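Local coordinates for uncharacterized protein (Streptococcus mutans, PDB 3L7Y) that binds a magnesium ion and probably acts as a phosphatase of the haloacid dehalogenase-like hydrolase family, at residues F74-L85 with L96-I107. Residues are numbered along the deposited sequence; the frame is centred on the assembly and turned at random.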
loop_
_atom_site.group_PDB
_atom_site.type_symbol
_atom_site.label_atom_id
_atom_site.label_comp_id
_atom_site.label_asym_id
_atom_site.label_seq_id
_atom_site.Cartn_x
_atom_site.Cartn_y
_atom_site.Cartn_z
ATOM N N PHE A 74 14.736 1.295 6.922
ATOM C CA PHE A 74 13.421 1.924 6.966
ATOM C C PHE A 74 12.659 1.679 5.674
ATOM O O PHE A 74 13.144 1.992 4.584
ATOM C CB PHE A 74 13.508 3.428 7.271
ATOM C CG PHE A 74 12.166 4.070 7.531
ATOM C CD1 PHE A 74 11.626 4.102 8.811
ATOM C CD2 PHE A 74 11.429 4.622 6.483
ATOM C CE1 PHE A 74 10.382 4.681 9.039
ATOM C CE2 PHE A 74 10.184 5.208 6.707
ATOM C CZ PHE A 74 9.659 5.231 7.984
ATOM N N VAL A 75 11.465 1.114 5.815
ATOM C CA VAL A 75 10.666 0.673 4.676
ATOM C C VAL A 75 9.310 1.373 4.645
ATOM O O VAL A 75 8.555 1.331 5.611
ATOM C CB VAL A 75 10.448 -0.861 4.727
ATOM C CG1 VAL A 75 9.570 -1.331 3.581
ATOM C CG2 VAL A 75 11.792 -1.603 4.740
ATOM N N VAL A 76 9.016 2.030 3.532
ATOM C CA VAL A 76 7.704 2.595 3.294
ATOM C C VAL A 76 6.848 1.532 2.583
ATOM O O VAL A 76 7.211 1.077 1.507
ATOM C CB VAL A 76 7.838 3.868 2.430
ATOM C CG1 VAL A 76 6.485 4.416 2.039
ATOM C CG2 VAL A 76 8.659 4.917 3.170
ATOM N N ALA A 77 5.742 1.109 3.201
ATOM C CA ALA A 77 4.925 0.013 2.662
ATOM C C ALA A 77 3.480 0.448 2.428
ATOM O O ALA A 77 2.706 0.582 3.373
ATOM C CB ALA A 77 4.977 -1.207 3.589
ATOM N N SER A 78 3.113 0.657 1.164
ATOM C CA SER A 78 1.844 1.305 0.857
ATOM C C SER A 78 1.162 0.695 -0.378
ATOM O O SER A 78 1.815 0.100 -1.235
ATOM C CB SER A 78 2.081 2.814 0.664
ATOM O OG SER A 78 0.908 3.504 0.248
ATOM N N SER A 79 -0.150 0.854 -0.476
ATOM C CA SER A 79 -0.835 0.488 -1.703
ATOM C C SER A 79 -0.510 1.457 -2.850
ATOM O O SER A 79 -0.607 1.085 -4.019
ATOM C CB SER A 79 -2.340 0.438 -1.484
ATOM O OG SER A 79 -2.867 1.738 -1.342
ATOM N N ASN A 80 -0.116 2.690 -2.523
ATOM C CA ASN A 80 0.137 3.703 -3.561
ATOM C C ASN A 80 1.321 3.345 -4.447
ATOM O O ASN A 80 2.179 2.536 -4.056
ATOM C CB ASN A 80 0.376 5.089 -2.937
ATOM C CG ASN A 80 -0.757 5.517 -2.017
ATOM O OD1 ASN A 80 -1.899 5.082 -2.170
ATOM N ND2 ASN A 80 -0.441 6.359 -1.056
ATOM N N PRO A 81 1.379 3.945 -5.646
ATOM C CA PRO A 81 2.492 3.642 -6.542
ATOM C C PRO A 81 3.773 4.246 -6.010
ATOM O O PRO A 81 3.745 5.256 -5.299
ATOM C CB PRO A 81 2.079 4.325 -7.862
ATOM C CG PRO A 81 0.575 4.467 -7.762
ATOM C CD PRO A 81 0.369 4.795 -6.297
ATOM N N TYR A 82 4.890 3.627 -6.356
ATOM C CA TYR A 82 6.192 4.104 -5.926
ATOM C C TYR A 82 6.401 5.577 -6.271
ATOM O O TYR A 82 6.881 6.350 -5.443
ATOM C CB TYR A 82 7.289 3.245 -6.552
ATOM C CG TYR A 82 8.640 3.913 -6.606
ATOM C CD1 TYR A 82 9.194 4.303 -7.818
ATOM C CD2 TYR A 82 9.365 4.158 -5.437
ATOM C CE1 TYR A 82 10.444 4.919 -7.868
ATOM C CE2 TYR A 82 10.604 4.765 -5.468
ATOM C CZ TYR A 82 11.143 5.146 -6.686
ATOM O OH TYR A 82 12.376 5.748 -6.716
ATOM N N ARG A 83 6.027 5.979 -7.481
ATOM C CA ARG A 83 6.236 7.326 -7.939
ATOM C C ARG A 83 5.557 8.312 -7.021
ATOM O O ARG A 83 6.035 9.381 -6.842
ATOM C CB ARG A 83 5.753 7.550 -9.381
ATOM C CG ARG A 83 6.672 7.006 -10.432
ATOM C CD ARG A 83 6.084 7.183 -11.892
ATOM N NE ARG A 83 6.706 6.205 -12.737
ATOM C CZ ARG A 83 7.991 6.232 -12.983
ATOM N NH1 ARG A 83 8.709 7.186 -12.465
ATOM N NH2 ARG A 83 8.569 5.329 -13.735
ATOM N N GLN A 84 4.447 7.929 -6.434
ATOM C CA GLN A 84 3.724 8.824 -5.542
ATOM C C GLN A 84 4.354 8.786 -4.145
ATOM O O GLN A 84 4.348 9.788 -3.433
ATOM C CB GLN A 84 2.229 8.479 -5.506
ATOM C CG GLN A 84 1.390 9.387 -4.606
ATOM C CD GLN A 84 1.326 8.910 -3.150
ATOM O OE1 GLN A 84 2.190 8.164 -2.680
ATOM N NE2 GLN A 84 0.292 9.341 -2.435
ATOM N N LEU A 85 4.911 7.640 -3.758
ATOM C CA LEU A 85 5.508 7.524 -2.424
ATOM C C LEU A 85 6.807 8.304 -2.272
ATOM O O LEU A 85 7.124 8.789 -1.183
ATOM C CB LEU A 85 5.750 6.066 -2.051
ATOM C CG LEU A 85 4.488 5.233 -1.876
ATOM C CD1 LEU A 85 4.828 3.762 -1.923
ATOM C CD2 LEU A 85 3.792 5.606 -0.581
ATOM N N LEU A 96 15.915 5.120 1.216
ATOM C CA LEU A 96 14.889 4.281 1.827
ATOM C C LEU A 96 14.516 3.117 0.921
ATOM O O LEU A 96 14.915 3.071 -0.230
ATOM C CB LEU A 96 13.642 5.105 2.170
ATOM C CG LEU A 96 13.808 6.489 2.795
ATOM C CD1 LEU A 96 12.469 7.191 2.794
ATOM C CD2 LEU A 96 14.389 6.415 4.225
ATOM N N THR A 97 13.764 2.166 1.460
ATOM C CA THR A 97 13.185 1.113 0.645
ATOM C C THR A 97 11.687 1.346 0.573
ATOM O O THR A 97 11.057 1.704 1.570
ATOM C CB THR A 97 13.451 -0.275 1.232
ATOM O OG1 THR A 97 14.858 -0.526 1.240
ATOM C CG2 THR A 97 12.729 -1.360 0.400
ATOM N N PHE A 98 11.123 1.140 -0.610
ATOM C CA PHE A 98 9.712 1.388 -0.849
ATOM C C PHE A 98 9.017 0.117 -1.302
ATOM O O PHE A 98 9.487 -0.561 -2.216
ATOM C CB PHE A 98 9.554 2.430 -1.959
ATOM C CG PHE A 98 9.913 3.834 -1.552
ATOM C CD1 PHE A 98 8.957 4.679 -1.035
ATOM C CD2 PHE A 98 11.193 4.312 -1.722
ATOM C CE1 PHE A 98 9.268 5.976 -0.682
ATOM C CE2 PHE A 98 11.513 5.607 -1.368
ATOM C CZ PHE A 98 10.545 6.441 -0.847
ATOM N N VAL A 99 7.904 -0.208 -0.661
ATOM C CA VAL A 99 7.020 -1.262 -1.152
ATOM C C VAL A 99 5.746 -0.565 -1.614
ATOM O O VAL A 99 4.993 -0.028 -0.783
ATOM C CB VAL A 99 6.689 -2.296 -0.039
ATOM C CG1 VAL A 99 5.674 -3.343 -0.544
ATOM C CG2 VAL A 99 7.962 -2.975 0.444
ATOM N N GLY A 100 5.525 -0.528 -2.930
ATOM C CA GLY A 100 4.321 0.078 -3.471
ATOM C C GLY A 100 3.363 -0.949 -4.051
ATOM O O GLY A 100 3.728 -2.106 -4.212
ATOM N N GLU A 101 2.146 -0.523 -4.386
ATOM C CA GLU A 101 1.148 -1.407 -5.005
ATOM C C GLU A 101 0.751 -2.563 -4.075
ATOM O O GLU A 101 0.231 -3.592 -4.520
ATOM C CB GLU A 101 1.646 -1.945 -6.351
ATOM C CG GLU A 101 2.336 -0.916 -7.255
ATOM C CD GLU A 101 1.400 0.120 -7.857
ATOM O OE1 GLU A 101 0.173 -0.070 -7.816
ATOM O OE2 GLU A 101 1.906 1.135 -8.381
ATOM N N ASN A 102 0.957 -2.350 -2.776
ATOM C CA ASN A 102 0.766 -3.371 -1.732
ATOM C C ASN A 102 1.830 -4.443 -1.722
ATOM O O ASN A 102 1.848 -5.292 -0.820
ATOM C CB ASN A 102 -0.619 -4.029 -1.789
ATOM C CG ASN A 102 -1.745 -3.038 -1.588
ATOM O OD1 ASN A 102 -1.882 -2.437 -0.526
ATOM N ND2 ASN A 102 -2.555 -2.854 -2.619
ATOM N N GLY A 103 2.727 -4.413 -2.703
ATOM C CA GLY A 103 3.773 -5.421 -2.730
ATOM C C GLY A 103 4.434 -5.760 -4.053
ATOM O O GLY A 103 5.602 -6.142 -4.064
ATOM N N ALA A 104 3.697 -5.641 -5.160
ATOM C CA ALA A 104 4.201 -6.060 -6.467
ATOM C C ALA A 104 5.381 -5.219 -6.944
ATOM O O ALA A 104 6.132 -5.650 -7.826
ATOM C CB ALA A 104 3.078 -6.020 -7.516
ATOM N N ASN A 105 5.546 -4.022 -6.381
ATOM C CA ASN A 105 6.671 -3.170 -6.786
ATOM C C ASN A 105 7.512 -2.764 -5.604
ATOM O O ASN A 105 7.020 -2.100 -4.687
ATOM C CB ASN A 105 6.177 -1.932 -7.540
ATOM C CG ASN A 105 7.280 -1.225 -8.323
ATOM O OD1 ASN A 105 7.196 -0.016 -8.564
ATOM N ND2 ASN A 105 8.311 -1.964 -8.726
ATOM N N ILE A 106 8.777 -3.177 -5.620
ATOM C CA ILE A 106 9.715 -2.840 -4.549
ATOM C C ILE A 106 10.953 -2.144 -5.096
ATOM O O ILE A 106 11.615 -2.641 -6.019
ATOM C CB ILE A 106 10.142 -4.077 -3.731
ATOM C CG1 ILE A 106 8.913 -4.842 -3.224
ATOM C CG2 ILE A 106 11.008 -3.659 -2.554
ATOM C CD1 ILE A 106 9.252 -6.099 -2.443
ATOM N N ILE A 107 11.246 -0.977 -4.525
ATOM C CA ILE A 107 12.439 -0.209 -4.853
ATOM C C ILE A 107 13.281 -0.016 -3.592
ATOM O O ILE A 107 12.739 0.201 -2.510
ATOM C CB ILE A 107 12.069 1.174 -5.435
ATOM C CG1 ILE A 107 11.695 1.062 -6.923
ATOM C CG2 ILE A 107 13.236 2.143 -5.314
ATOM C CD1 ILE A 107 10.419 0.309 -7.208
HETATM O O HOH W 1 4.706 1.489 -8.139
#
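One water joins three groups of the two segments: Tyr82 N donates a hydrogen bond to it at 2.8 Å, and it donates to Glu101 OE2 and Asn105 OD1. It thus ties the first turn of the helix after Pro81 to the side chains of Glu101 and Asn105. Glu101 bends at chi2 (-71°), which lays its carboxylate beside the Pro81 ring, with OE2 3.2 Å from Pro81 CB. Its other oxygen forms a salt bridge with Lys184. The strands 74-77 and 97-100 run parallel. Their backbone bonds alternate, from Thr97 N to Phe74 O, Val76 N to Thr97 O, Val99 N to Val76 O and Ser78 N to Val99 O. Two more backbone bonds follow: Asn102 N bonds to Ser78 O at 3.0 Å, and Glu101 N reaches Asn80 O from above the carbonyl plane. Gly100 CA lies 3.3 Å from Asn80 O. Val75, Ala77, Thr97 and Val99 share one face of the sheet, where helix 229-239 touches Thr97 and Val99. On the other face, Phe98 CD1 lies 3.7 Å from Val76 CB and 3.6 Å from Leu85 CB. Tyr82 turns an edge to the face of Phe98, a T-shaped pair with planes at 73°. Its CG lies anti to the backbone N (chi1 159°), carrying the ring across Ile107, whose CG1 sits 3.9 Å over the ring centre in a CH-pi contact. Asn80 ND2 bonds to the magnesium ligand Asp45, while Ser78 OG accepts from Asn80 N in an ST turn. This is a beta-alpha-beta crossover of the Rossmann-like HAD core, with the loop after its first strand beside the magnesium site.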